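Alpha-pyrone synthesis polyketide synthase-like Pks18 (PDB 1TED) probably extends medium- and long-chain aliphatic acyl-CoA starters with malonyl-CoA to make tri- and tetraketide alpha-pyrones, working as a homodimeric type III polyketide synthase. Local coordinates at residues A[98-106]-A[267-275]; A[172-182]-A[376-386]. All blocks are in the same frame, centred on the assembly; numbering follows the deposited sequence.

Interaction 1 (A[98-106]-A[267-275]); sequences EPATIRDRM and GVNHNGITC. With MYR (myristic acid), chain E.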
ATOM      1  N   GLU A  98     -25.478  14.662   0.213  1.00 53.15           N
ATOM      2  CA  GLU A  98     -25.079  15.190  -1.082  1.00 51.19           C
ATOM      3  C   GLU A  98     -24.166  14.254  -1.849  1.00 47.30           C
ATOM      4  O   GLU A  98     -23.406  13.490  -1.264  1.00 47.48           O
ATOM      5  CB  GLU A  98     -24.373  16.528  -0.918  1.00 53.68           C
ATOM      6  CG  GLU A  98     -25.206  17.585  -0.250  1.00 59.02           C
ATOM      7  CD  GLU A  98     -24.663  18.969  -0.512  1.00 62.71           C
ATOM      8  OE1 GLU A  98     -23.461  19.199  -0.236  1.00 63.45           O
ATOM      9  OE2 GLU A  98     -25.442  19.820  -0.999  1.00 65.37           O
ATOM     10  N   PRO A  99     -24.237  14.301  -3.183  1.00 44.48           N
ATOM     11  CA  PRO A  99     -23.398  13.452  -4.030  1.00 41.91           C
ATOM     12  C   PRO A  99     -22.053  14.110  -4.315  1.00 39.96           C
ATOM     13  O   PRO A  99     -21.867  15.305  -4.079  1.00 38.34           O
ATOM     14  CB  PRO A  99     -24.233  13.317  -5.296  1.00 41.37           C
ATOM     15  CG  PRO A  99     -24.832  14.682  -5.410  1.00 43.16           C
ATOM     16  CD  PRO A  99     -25.288  14.958  -3.985  1.00 43.73           C
ATOM     17  N   ALA A 100     -21.108  13.318  -4.803  1.00 38.04           N
ATOM     18  CA  ALA A 100     -19.800  13.836  -5.172  1.00 37.33           C
ATOM     19  C   ALA A 100     -18.980  14.465  -4.047  1.00 35.51           C
ATOM     20  O   ALA A 100     -18.208  15.387  -4.295  1.00 35.46           O
ATOM     21  CB  ALA A 100     -19.971  14.850  -6.317  1.00 36.53           C
ATOM     22  N   THR A 101     -19.121  13.960  -2.828  1.00 33.01           N
ATOM     23  CA  THR A 101     -18.378  14.507  -1.696  1.00 31.17           C
ATOM     24  C   THR A 101     -17.129  13.701  -1.304  1.00 30.28           C
ATOM     25  O   THR A 101     -16.503  13.978  -0.275  1.00 26.97           O
ATOM     26  CB  THR A 101     -19.282  14.601  -0.452  1.00 34.10           C
ATOM     27  OG1 THR A 101     -19.893  13.321  -0.214  1.00 31.16           O
ATOM     28  CG2 THR A 101     -20.357  15.673  -0.646  1.00 32.20           C
ATOM     29  N   ILE A 102     -16.769  12.711  -2.115  1.00 28.12           N
ATOM     30  CA  ILE A 102     -15.613  11.875  -1.812  1.00 29.61           C
ATOM     31  C   ILE A 102     -14.311  12.636  -1.508  1.00 31.84           C
ATOM     32  O   ILE A 102     -13.603  12.303  -0.546  1.00 30.18           O
ATOM     33  CB  ILE A 102     -15.352  10.862  -2.948  1.00 28.27           C
ATOM     34  CG1 ILE A 102     -14.225   9.904  -2.550  1.00 28.09           C
ATOM     35  CG2 ILE A 102     -15.008  11.590  -4.219  1.00 27.14           C
ATOM     36  CD1 ILE A 102     -14.516   9.100  -1.292  1.00 24.24           C
ATOM     37  N   ARG A 103     -13.992  13.655  -2.309  1.00 32.65           N
ATOM     38  CA  ARG A 103     -12.763  14.429  -2.096  1.00 33.08           C
ATOM     39  C   ARG A 103     -12.758  15.156  -0.749  1.00 33.10           C
ATOM     40  O   ARG A 103     -11.734  15.210  -0.070  1.00 33.66           O
ATOM     41  CB  ARG A 103     -12.557  15.447  -3.225  1.00 30.40           C
ATOM     42  CG  ARG A 103     -11.190  16.140  -3.196  1.00 32.91           C
ATOM     43  CD  ARG A 103     -10.041  15.158  -3.452  1.00 31.30           C
ATOM     44  NE  ARG A 103      -8.726  15.767  -3.253  1.00 32.50           N
ATOM     45  CZ  ARG A 103      -8.115  16.576  -4.119  1.00 32.41           C
ATOM     46  NH1 ARG A 103      -8.684  16.895  -5.279  1.00 30.76           N
ATOM     47  NH2 ARG A 103      -6.930  17.079  -3.818  1.00 31.38           N
ATOM     48  N   ASP A 104     -13.898  15.717  -0.360  1.00 33.07           N
ATOM     49  CA  ASP A 104     -13.982  16.421   0.913  1.00 32.31           C
ATOM     50  C   ASP A 104     -13.893  15.470   2.090  1.00 30.55           C
ATOM     51  O   ASP A 104     -13.394  15.841   3.151  1.00 31.96           O
ATOM     52  CB  ASP A 104     -15.280  17.231   1.006  1.00 33.89           C
ATOM     53  CG  ASP A 104     -15.250  18.480   0.141  1.00 38.46           C
ATOM     54  OD1 ASP A 104     -14.143  18.902  -0.269  1.00 40.31           O
ATOM     55  OD2 ASP A 104     -16.330  19.052  -0.122  1.00 41.26           O
ATOM     56  N   ARG A 105     -14.369  14.243   1.899  1.00 29.10           N
ATOM     57  CA  ARG A 105     -14.343  13.234   2.952  1.00 26.83           C
ATOM     58  C   ARG A 105     -12.920  12.722   3.208  1.00 27.36           C
ATOM     59  O   ARG A 105     -12.585  12.345   4.336  1.00 27.29           O
ATOM     60  CB  ARG A 105     -15.290  12.081   2.593  1.00 27.47           C
ATOM     61  CG  ARG A 105     -16.789  12.433   2.659  1.00 25.87           C
ATOM     62  CD  ARG A 105     -17.618  11.351   1.967  1.00 29.49           C
ATOM     63  NE  ARG A 105     -19.061  11.575   1.993  1.00 27.90           N
ATOM     64  CZ  ARG A 105     -19.877  11.148   2.953  1.00 26.66           C
ATOM     65  NH1 ARG A 105     -19.403  10.470   3.991  1.00 26.76           N
ATOM     66  NH2 ARG A 105     -21.181  11.371   2.855  1.00 26.60           N
ATOM     67  N   MET A 106     -12.080  12.714   2.173  1.00 26.41           N
ATOM     68  CA  MET A 106     -10.693  12.285   2.325  1.00 26.90           C
ATOM     69  C   MET A 106      -9.947  13.403   3.074  1.00 29.11           C
ATOM     70  O   MET A 106      -9.011  13.143   3.840  1.00 29.21           O
ATOM     71  CB  MET A 106     -10.055  12.046   0.957  1.00 25.58           C
ATOM     72  CG  MET A 106     -10.842  11.100   0.058  1.00 26.34           C
ATOM     73  SD  MET A 106     -10.893   9.404   0.669  1.00 28.13           S
ATOM     74  CE  MET A 106     -12.414   9.433   1.714  1.00 27.18           C
ATOM     75  N   GLY A 267     -14.625  -0.557  -2.256  1.00 25.88           N
ATOM     76  CA  GLY A 267     -14.697   0.298  -3.422  1.00 28.09           C
ATOM     77  C   GLY A 267     -14.792   1.758  -3.048  1.00 29.10           C
ATOM     78  O   GLY A 267     -14.995   2.095  -1.882  1.00 31.33           O
ATOM     79  N   VAL A 268     -14.650   2.628  -4.037  1.00 27.82           N
ATOM     80  CA  VAL A 268     -14.727   4.055  -3.794  1.00 27.25           C
ATOM     81  C   VAL A 268     -15.955   4.635  -4.493  1.00 29.08           C
ATOM     82  O   VAL A 268     -16.047   4.586  -5.717  1.00 30.43           O
ATOM     83  CB  VAL A 268     -13.450   4.775  -4.326  1.00 26.99           C
ATOM     84  CG1 VAL A 268     -13.572   6.276  -4.116  1.00 26.14           C
ATOM     85  CG2 VAL A 268     -12.200   4.235  -3.623  1.00 21.05           C
ATOM     86  N   ASN A 269     -16.905   5.163  -3.725  1.00 29.54           N
ATOM     87  CA  ASN A 269     -18.086   5.778  -4.319  1.00 29.56           C
ATOM     88  C   ASN A 269     -17.954   7.296  -4.263  1.00 30.58           C
ATOM     89  O   ASN A 269     -17.176   7.839  -3.473  1.00 29.58           O
ATOM     90  CB  ASN A 269     -19.370   5.380  -3.591  1.00 31.56           C
ATOM     91  CG  ASN A 269     -19.754   3.935  -3.817  1.00 31.97           C
ATOM     92  OD1 ASN A 269     -19.550   3.384  -4.902  1.00 32.36           O
ATOM     93  ND2 ASN A 269     -20.336   3.316  -2.791  1.00 31.31           N
ATOM     94  N   HIS A 270     -18.741   7.969  -5.098  1.00 31.91           N
ATOM     95  CA  HIS A 270     -18.732   9.426  -5.185  1.00 30.90           C
ATOM     96  C   HIS A 270     -18.986  10.094  -3.846  1.00 30.71           C
ATOM     97  O   HIS A 270     -18.576  11.234  -3.633  1.00 31.43           O
ATOM     98  CB  HIS A 270     -19.783   9.909  -6.186  1.00 31.12           C
ATOM     99  CG  HIS A 270     -21.194   9.671  -5.747  1.00 32.38           C
ATOM    100  ND1 HIS A 270     -21.861   8.488  -5.986  1.00 32.42           N
ATOM    101  CD2 HIS A 270     -22.063  10.465  -5.077  1.00 31.21           C
ATOM    102  CE1 HIS A 270     -23.081   8.565  -5.484  1.00 32.09           C
ATOM    103  NE2 HIS A 270     -23.229   9.754  -4.926  1.00 32.63           N
ATOM    104  N   ASN A 271     -19.671   9.389  -2.952  1.00 28.92           N
ATOM    105  CA  ASN A 271     -19.974   9.929  -1.637  1.00 29.89           C
ATOM    106  C   ASN A 271     -19.235   9.229  -0.507  1.00 29.52           C
ATOM    107  O   ASN A 271     -19.602   9.355   0.658  1.00 31.47           O
ATOM    108  CB  ASN A 271     -21.483   9.884  -1.375  1.00 29.65           C
ATOM    109  CG  ASN A 271     -22.084   8.491  -1.567  1.00 32.03           C
ATOM    110  OD1 ASN A 271     -21.407   7.545  -2.004  1.00 26.99           O
ATOM    111  ND2 ASN A 271     -23.374   8.365  -1.243  1.00 27.97           N
ATOM    112  N   GLY A 272     -18.186   8.495  -0.849  1.00 29.23           N
ATOM    113  CA  GLY A 272     -17.419   7.818   0.174  1.00 28.66           C
ATOM    114  C   GLY A 272     -16.983   6.402  -0.146  1.00 29.71           C
ATOM    115  O   GLY A 272     -17.463   5.770  -1.092  1.00 28.97           O
ATOM    116  N   ILE A 273     -16.044   5.912   0.655  1.00 27.87           N
ATOM    117  CA  ILE A 273     -15.544   4.564   0.502  1.00 28.15           C
ATOM    118  C   ILE A 273     -16.584   3.647   1.131  1.00 29.72           C
ATOM    119  O   ILE A 273     -17.276   4.037   2.072  1.00 31.12           O
ATOM    120  CB  ILE A 273     -14.199   4.384   1.224  1.00 26.46           C
ATOM    121  CG1 ILE A 273     -13.125   5.240   0.538  1.00 25.11           C
ATOM    122  CG2 ILE A 273     -13.806   2.915   1.229  1.00 24.96           C
ATOM    123  CD1 ILE A 273     -11.843   5.349   1.318  1.00 22.04           C
ATOM    124  N   THR A 274     -16.702   2.437   0.601  1.00 29.56           N
ATOM    125  CA  THR A 274     -17.670   1.493   1.109  1.00 30.55           C
ATOM    126  C   THR A 274     -17.105   0.077   1.120  1.00 30.87           C
ATOM    127  O   THR A 274     -16.081  -0.200   0.498  1.00 29.45           O
ATOM    128  CB  THR A 274     -18.939   1.522   0.246  1.00 31.55           C
ATOM    129  OG1 THR A 274     -19.981   0.799   0.909  1.00 33.07           O
ATOM    130  CG2 THR A 274     -18.667   0.890  -1.115  1.00 30.80           C
ATOM    131  N   CYS A 275     -17.780  -0.808   1.845  1.00 30.41           N
ATOM    132  CA  CYS A 275     -17.393  -2.209   1.938  1.00 30.42           C
ATOM    133  C   CYS A 275     -18.652  -3.047   1.728  1.00 32.12           C
ATOM    134  O   CYS A 275     -19.649  -2.860   2.424  1.00 34.09           O
ATOM    135  CB  CYS A 275     -16.796  -2.511   3.310  1.00 29.89           C
ATOM    136  SG  CYS A 275     -16.568  -4.282   3.670  1.00 34.59           S
TER
HETATM  137  C1  MYR E3045     -23.256   5.544  12.374  1.00 54.00           C
HETATM  138  O1  MYR E3045     -23.313   5.776  13.579  1.00 54.28           O
HETATM  139  O2  MYR E3045     -24.212   4.999  11.820  1.00 54.78           O
HETATM  140  C2  MYR E3045     -22.013   5.927  11.568  1.00 53.49           C
HETATM  141  C3  MYR E3045     -21.266   4.681  11.089  1.00 51.31           C
HETATM  142  C4  MYR E3045     -20.005   5.061  10.309  1.00 48.26           C
HETATM  143  C5  MYR E3045     -19.275   3.822   9.785  1.00 45.41           C
HETATM  144  C6  MYR E3045     -20.096   3.054   8.745  1.00 42.55           C
HETATM  145  C7  MYR E3045     -20.250   3.819   7.426  1.00 40.21           C
HETATM  146  C8  MYR E3045     -18.924   3.957   6.675  1.00 38.57           C
HETATM  147  C9  MYR E3045     -18.368   2.595   6.253  1.00 38.26           C
HETATM  148  C10 MYR E3045     -16.979   2.744   5.634  1.00 37.39           C
HETATM  149  C11 MYR E3045     -16.394   1.378   5.270  1.00 39.06           C
HETATM  150  C12 MYR E3045     -14.982   1.517   4.699  1.00 37.48           C
HETATM  151  C13 MYR E3045     -14.383   0.139   4.411  1.00 38.37           C
HETATM  152  C14 MYR E3045     -12.955   0.258   3.878  1.00 40.58           C
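The beta-hairpin of strands 264-269 and 272-277 presents its two-residue loop, within a type I turn from Asn269 to Gly272, to the start of helix 102-125, where His270 and Asn271 meet Ala100, Ile102 and Arg105. It is an instructive case of a helix start seated on a turn. Ile102 N donates to His270 O at 2.8 Å, a bent bond with an N-H...O angle of 139°. The imidazole turns its edge to the preceding loop, with Ala100 N and Pro99 CA near the ring plane. Ile102 packs across Val268: with CG1 anti to the backbone N (chi1 -174°), the chain reaches over the hairpin, CD1 to Gly272 CA at 3.5 Å and CG1 to Val268 CG1 at 4.0 Å.

Arg105 lies extended beside the turn, and Asn271 O sits over one face of its guanidinium. Arg105 NE donates in the guanidinium plane to Thr101 OG1 at 2.9 Å (167°), Thr101 standing at the N-cap position, while Arg105 NH1 bonds to Val207 O and Ala209 O, which together fix the rotation of the group. Across the dimer, Arg103 forms a salt bridge with Glu276 of the second subunit. The hairpin also borders the bound myristic acid, which probably lies in the substrate-binding tunnel: Ile273 CG2 lies 3.8 Å from its C14, and Cys275 CB is 3.7 Å from C13.

Interaction 2 (A[172-182]-A[376-386]); sequences FMGCAAAMNAL and AFGPGVTVEGM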
ATOM      1  N   PHE A 172      -6.413  -0.495   1.142  1.00 27.57           N
ATOM      2  CA  PHE A 172      -7.388  -1.494   0.710  1.00 26.97           C
ATOM      3  C   PHE A 172      -7.095  -2.971   0.940  1.00 27.52           C
ATOM      4  O   PHE A 172      -7.524  -3.827   0.155  1.00 27.94           O
ATOM      5  CB  PHE A 172      -7.748  -1.267  -0.765  1.00 24.34           C
ATOM      6  CG  PHE A 172      -9.001  -0.453  -0.960  1.00 23.38           C
ATOM      7  CD1 PHE A 172      -9.547   0.270   0.096  1.00 21.98           C
ATOM      8  CD2 PHE A 172      -9.635  -0.412  -2.197  1.00 23.63           C
ATOM      9  CE1 PHE A 172     -10.711   1.021  -0.075  1.00 22.14           C
ATOM     10  CE2 PHE A 172     -10.797   0.335  -2.381  1.00 23.27           C
ATOM     11  CZ  PHE A 172     -11.336   1.053  -1.314  1.00 24.81           C
ATOM     12  N   MET A 173      -6.360  -3.279   2.004  1.00 26.82           N
ATOM     13  CA  MET A 173      -6.112  -4.669   2.329  1.00 26.12           C
ATOM     14  C   MET A 173      -7.067  -4.993   3.486  1.00 25.73           C
ATOM     15  O   MET A 173      -6.962  -6.028   4.145  1.00 27.84           O
ATOM     16  CB  MET A 173      -4.637  -4.908   2.684  1.00 24.80           C
ATOM     17  CG  MET A 173      -3.729  -4.701   1.473  1.00 26.97           C
ATOM     18  SD  MET A 173      -2.142  -5.528   1.516  1.00 29.11           S
ATOM     19  CE  MET A 173      -2.593  -7.112   0.792  1.00 30.66           C
ATOM     20  N   GLY A 174      -7.998  -4.073   3.712  1.00 23.68           N
ATOM     21  CA  GLY A 174      -9.025  -4.242   4.730  1.00 26.61           C
ATOM     22  C   GLY A 174      -8.739  -4.546   6.195  1.00 26.84           C
ATOM     23  O   GLY A 174      -7.773  -4.065   6.793  1.00 27.06           O
ATOM     24  N   CYS A 175      -9.621  -5.360   6.766  1.00 26.23           N
ATOM     25  CA  CYS A 175      -9.564  -5.743   8.171  1.00 26.58           C
ATOM     26  C   CYS A 175      -8.317  -6.509   8.571  1.00 25.63           C
ATOM     27  O   CYS A 175      -7.974  -6.554   9.751  1.00 25.28           O
ATOM     28  CB  CYS A 175     -10.814  -6.567   8.547  1.00 27.22           C
ATOM     29  SG  CYS A 175     -12.404  -5.701   8.360  1.00 29.06           S
ATOM     30  N   ALA A 176      -7.631  -7.101   7.598  1.00 26.63           N
ATOM     31  CA  ALA A 176      -6.425  -7.877   7.894  1.00 26.88           C
ATOM     32  C   ALA A 176      -5.112  -7.145   7.596  1.00 25.82           C
ATOM     33  O   ALA A 176      -4.040  -7.745   7.659  1.00 25.79           O
ATOM     34  CB  ALA A 176      -6.463  -9.211   7.127  1.00 24.04           C
ATOM     35  N   ALA A 177      -5.196  -5.851   7.304  1.00 25.96           N
ATOM     36  CA  ALA A 177      -4.010  -5.063   6.949  1.00 26.38           C
ATOM     37  C   ALA A 177      -2.914  -4.950   8.020  1.00 26.29           C
ATOM     38  O   ALA A 177      -1.747  -4.721   7.698  1.00 26.33           O
ATOM     39  CB  ALA A 177      -4.441  -3.671   6.487  1.00 26.48           C
ATOM     40  N   ALA A 178      -3.271  -5.105   9.289  1.00 23.99           N
ATOM     41  CA  ALA A 178      -2.260  -5.021  10.329  1.00 23.03           C
ATOM     42  C   ALA A 178      -1.257  -6.140  10.121  1.00 22.87           C
ATOM     43  O   ALA A 178      -0.075  -5.967  10.406  1.00 23.15           O
ATOM     44  CB  ALA A 178      -2.890  -5.130  11.706  1.00 19.47           C
ATOM     45  N   MET A 179      -1.723  -7.283   9.617  1.00 23.48           N
ATOM     46  CA  MET A 179      -0.841  -8.425   9.360  1.00 24.39           C
ATOM     47  C   MET A 179       0.101  -8.208   8.169  1.00 25.75           C
ATOM     48  O   MET A 179       1.279  -8.574   8.238  1.00 26.06           O
ATOM     49  CB  MET A 179      -1.656  -9.703   9.133  1.00 26.57           C
ATOM     50  CG  MET A 179      -2.391 -10.217  10.373  1.00 27.62           C
ATOM     51  SD  MET A 179      -1.289 -10.635  11.740  1.00 30.71           S
ATOM     52  CE  MET A 179      -1.285  -9.123  12.680  1.00 30.67           C
ATOM     53  N   ASN A 180      -0.410  -7.625   7.082  1.00 25.81           N
ATOM     54  CA  ASN A 180       0.408  -7.358   5.892  1.00 28.08           C
ATOM     55  C   ASN A 180       1.457  -6.316   6.274  1.00 29.45           C
ATOM     56  O   ASN A 180       2.626  -6.416   5.890  1.00 27.54           O
ATOM     57  CB  ASN A 180      -0.446  -6.801   4.741  1.00 28.40           C
ATOM     58  CG  ASN A 180      -1.543  -7.761   4.292  1.00 31.18           C
ATOM     59  OD1 ASN A 180      -1.296  -8.720   3.557  1.00 32.00           O
ATOM     60  ND2 ASN A 180      -2.766  -7.505   4.741  1.00 30.28           N
ATOM     61  N   ALA A 181       1.018  -5.318   7.039  1.00 29.05           N
ATOM     62  CA  ALA A 181       1.891  -4.246   7.491  1.00 29.82           C
ATOM     63  C   ALA A 181       2.974  -4.813   8.418  1.00 31.13           C
ATOM     64  O   ALA A 181       4.169  -4.569   8.225  1.00 30.75           O
ATOM     65  CB  ALA A 181       1.064  -3.173   8.213  1.00 29.26           C
ATOM     66  N   LEU A 182       2.546  -5.582   9.417  1.00 30.77           N
ATOM     67  CA  LEU A 182       3.461  -6.196  10.367  1.00 29.23           C
ATOM     68  C   LEU A 182       4.502  -7.062   9.668  1.00 28.67           C
ATOM     69  O   LEU A 182       5.671  -7.072  10.058  1.00 28.37           O
ATOM     70  CB  LEU A 182       2.686  -7.052  11.369  1.00 28.93           C
ATOM     71  CG  LEU A 182       3.534  -7.801  12.394  1.00 29.30           C
ATOM     72  CD1 LEU A 182       4.463  -6.828  13.108  1.00 29.29           C
ATOM     73  CD2 LEU A 182       2.619  -8.502  13.394  1.00 31.86           C
ATOM     74  N   ALA A 376      -7.163 -12.387  10.775  1.00 27.38           N
ATOM     75  CA  ALA A 376      -8.227 -11.513  10.320  1.00 27.31           C
ATOM     76  C   ALA A 376      -8.489 -11.864   8.865  1.00 27.64           C
ATOM     77  O   ALA A 376      -7.785 -12.705   8.286  1.00 25.74           O
ATOM     78  CB  ALA A 376      -7.808 -10.063  10.457  1.00 28.51           C
ATOM     79  N   PHE A 377      -9.485 -11.209   8.274  1.00 27.48           N
ATOM     80  CA  PHE A 377      -9.862 -11.491   6.894  1.00 28.04           C
ATOM     81  C   PHE A 377      -9.770 -10.293   5.963  1.00 28.41           C
ATOM     82  O   PHE A 377     -10.358  -9.244   6.216  1.00 29.33           O
ATOM     83  CB  PHE A 377     -11.274 -12.078   6.880  1.00 26.25           C
ATOM     84  CG  PHE A 377     -11.421 -13.276   7.769  1.00 26.40           C
ATOM     85  CD1 PHE A 377     -10.921 -14.508   7.379  1.00 26.10           C
ATOM     86  CD2 PHE A 377     -11.977 -13.149   9.041  1.00 28.32           C
ATOM     87  CE1 PHE A 377     -10.962 -15.605   8.243  1.00 26.35           C
ATOM     88  CE2 PHE A 377     -12.025 -14.237   9.920  1.00 27.85           C
ATOM     89  CZ  PHE A 377     -11.515 -15.468   9.521  1.00 26.66           C
ATOM     90  N   GLY A 378      -9.014 -10.465   4.883  1.00 29.78           N
ATOM     91  CA  GLY A 378      -8.846  -9.403   3.906  1.00 29.04           C
ATOM     92  C   GLY A 378      -9.602  -9.693   2.623  1.00 30.39           C
ATOM     93  O   GLY A 378     -10.047 -10.827   2.406  1.00 28.40           O
ATOM     94  N   PRO A 379      -9.768  -8.689   1.745  1.00 31.47           N
ATOM     95  CA  PRO A 379     -10.486  -8.890   0.485  1.00 31.95           C
ATOM     96  C   PRO A 379      -9.947 -10.048  -0.344  1.00 33.83           C
ATOM     97  O   PRO A 379      -8.814 -10.494  -0.157  1.00 33.50           O
ATOM     98  CB  PRO A 379     -10.365  -7.532  -0.211  1.00 32.68           C
ATOM     99  CG  PRO A 379      -9.170  -6.892   0.447  1.00 32.69           C
ATOM    100  CD  PRO A 379      -9.306  -7.297   1.875  1.00 29.94           C
ATOM    101  N   GLY A 380     -10.787 -10.529  -1.257  1.00 37.41           N
ATOM    102  CA  GLY A 380     -10.455 -11.664  -2.107  1.00 39.33           C
ATOM    103  C   GLY A 380     -10.724 -12.844  -1.211  1.00 40.25           C
ATOM    104  O   GLY A 380     -10.909 -13.993  -1.625  1.00 39.24           O
ATOM    105  N   VAL A 381     -10.818 -12.460   0.056  1.00 40.63           N
ATOM    106  CA  VAL A 381     -10.992 -13.314   1.203  1.00 36.08           C
ATOM    107  C   VAL A 381      -9.715 -14.097   1.304  1.00 33.79           C
ATOM    108  O   VAL A 381      -9.500 -15.126   0.654  1.00 33.18           O
ATOM    109  CB  VAL A 381     -12.202 -14.222   1.137  1.00 36.81           C
ATOM    110  CG1 VAL A 381     -12.223 -15.074   2.390  1.00 37.52           C
ATOM    111  CG2 VAL A 381     -13.478 -13.390   1.109  1.00 34.58           C
ATOM    112  N   THR A 382      -8.844 -13.520   2.116  1.00 32.00           N
ATOM    113  CA  THR A 382      -7.530 -14.036   2.408  1.00 29.28           C
ATOM    114  C   THR A 382      -7.507 -14.123   3.917  1.00 28.63           C
ATOM    115  O   THR A 382      -7.974 -13.207   4.593  1.00 27.46           O
ATOM    116  CB  THR A 382      -6.452 -13.025   1.971  1.00 29.42           C
ATOM    117  OG1 THR A 382      -6.638 -12.703   0.587  1.00 27.56           O
ATOM    118  CG2 THR A 382      -5.046 -13.585   2.204  1.00 27.37           C
ATOM    119  N   VAL A 383      -6.998 -15.227   4.447  1.00 29.02           N
ATOM    120  CA  VAL A 383      -6.891 -15.352   5.885  1.00 29.48           C
ATOM    121  C   VAL A 383      -5.494 -14.843   6.176  1.00 31.68           C
ATOM    122  O   VAL A 383      -4.504 -15.362   5.645  1.00 31.82           O
ATOM    123  CB  VAL A 383      -6.999 -16.800   6.371  1.00 29.70           C
ATOM    124  CG1 VAL A 383      -6.872 -16.821   7.889  1.00 26.63           C
ATOM    125  CG2 VAL A 383      -8.335 -17.411   5.928  1.00 27.22           C
ATOM    126  N   GLU A 384      -5.421 -13.814   7.010  1.00 31.29           N
ATOM    127  CA  GLU A 384      -4.154 -13.204   7.357  1.00 30.74           C
ATOM    128  C   GLU A 384      -3.953 -13.403   8.852  1.00 28.62           C
ATOM    129  O   GLU A 384      -4.860 -13.152   9.638  1.00 27.57           O
ATOM    130  CB  GLU A 384      -4.219 -11.715   7.007  1.00 32.68           C
ATOM    131  CG  GLU A 384      -2.953 -11.153   6.420  1.00 38.69           C
ATOM    132  CD  GLU A 384      -2.674 -11.676   5.029  1.00 40.07           C
ATOM    133  OE1 GLU A 384      -3.264 -11.153   4.058  1.00 39.92           O
ATOM    134  OE2 GLU A 384      -1.861 -12.620   4.916  1.00 41.66           O
ATOM    135  N   GLY A 385      -2.773 -13.861   9.250  1.00 28.47           N
ATOM    136  CA  GLY A 385      -2.539 -14.072  10.666  1.00 28.05           C
ATOM    137  C   GLY A 385      -1.101 -14.338  11.069  1.00 28.39           C
ATOM    138  O   GLY A 385      -0.175 -14.222  10.256  1.00 26.76           O
ATOM    139  N   MET A 386      -0.920 -14.702  12.338  1.00 27.32           N
ATOM    140  CA  MET A 386       0.405 -14.979  12.873  1.00 26.86           C
ATOM    141  C   MET A 386       0.350 -15.843  14.124  1.00 25.78           C
ATOM    142  O   MET A 386      -0.664 -15.871  14.821  1.00 27.62           O
ATOM    143  CB  MET A 386       1.107 -13.657  13.231  1.00 29.04           C
ATOM    144  CG  MET A 386       0.606 -13.011  14.534  1.00 30.31           C
ATOM    145  SD  MET A 386       1.625 -11.623  15.149  1.00 31.28           S
ATOM    146  CE  MET A 386       0.463 -10.697  16.090  1.00 25.88           C
TER
HETATM  147  O   HOH W   1     -11.321  -6.709   5.178  1.00 29.46           O
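Ala176 and Met179 carry the apolar part of this buried contact. Ala176 CB rests on the face of the strand pair, against Ala376 CB at 3.7 Å and Glu384 CB at 3.4 Å. Met179, a turn further on, lays its CB against Glu384 CG, and its bent chain brings SD over Gly385 and across Met386, the two side chains meeting at about a right angle. Leu182 CD2 meets Met386 SD at 3.7 Å. At the other end Pro379 takes the backbone of 172-174, with CG against Phe172 O and CD against Met173 O, both at 3.5 Å.

In the thiolase fold of chalcone synthase relatives, the nucleophile, here probably Cys175, stands at the N-terminal end of a buried helix. The Ala376-Gly380 segment, AFGPG, corresponds to the GFGPG loop of that family; it leads into a G1 beta bulge, where Val381 and Thr382 both face Gly378.

Polar contacts are few. A water accepts from Cys175 N at 2.7 Å and donates to Phe377 O at 2.9 Å, bridging the Cys175 backbone to strand 370-378. Rotation about CB-CG (chi2 69°) turns the Glu384 carboxylate toward the Asn180 amide, the two planes 71° apart, while OE2 is hydrogen-bonded to Ser254 OG.

Read from the N terminus, the chain passes 98-106, then 172-182, then 267-275 and finally 376-386, so the two contacts alternate and their loops cross. Interaction 1 closes over 160 residues and interaction 2 over 193, and each joins the N-terminal to the C-terminal chalcone synthase region. Crossing closures of this kind tie the two halves of the duplicated thiolase fold together. The first ties helix 102-125 to the hairpin at the tunnel; the second, 23 Å away centre to centre, sets helix 177-191 on the last two strands of the large mixed sheet. Phe172 links them: its ring packs on Gly267, Val268 and Ile273. Both contacts also touch the second subunit.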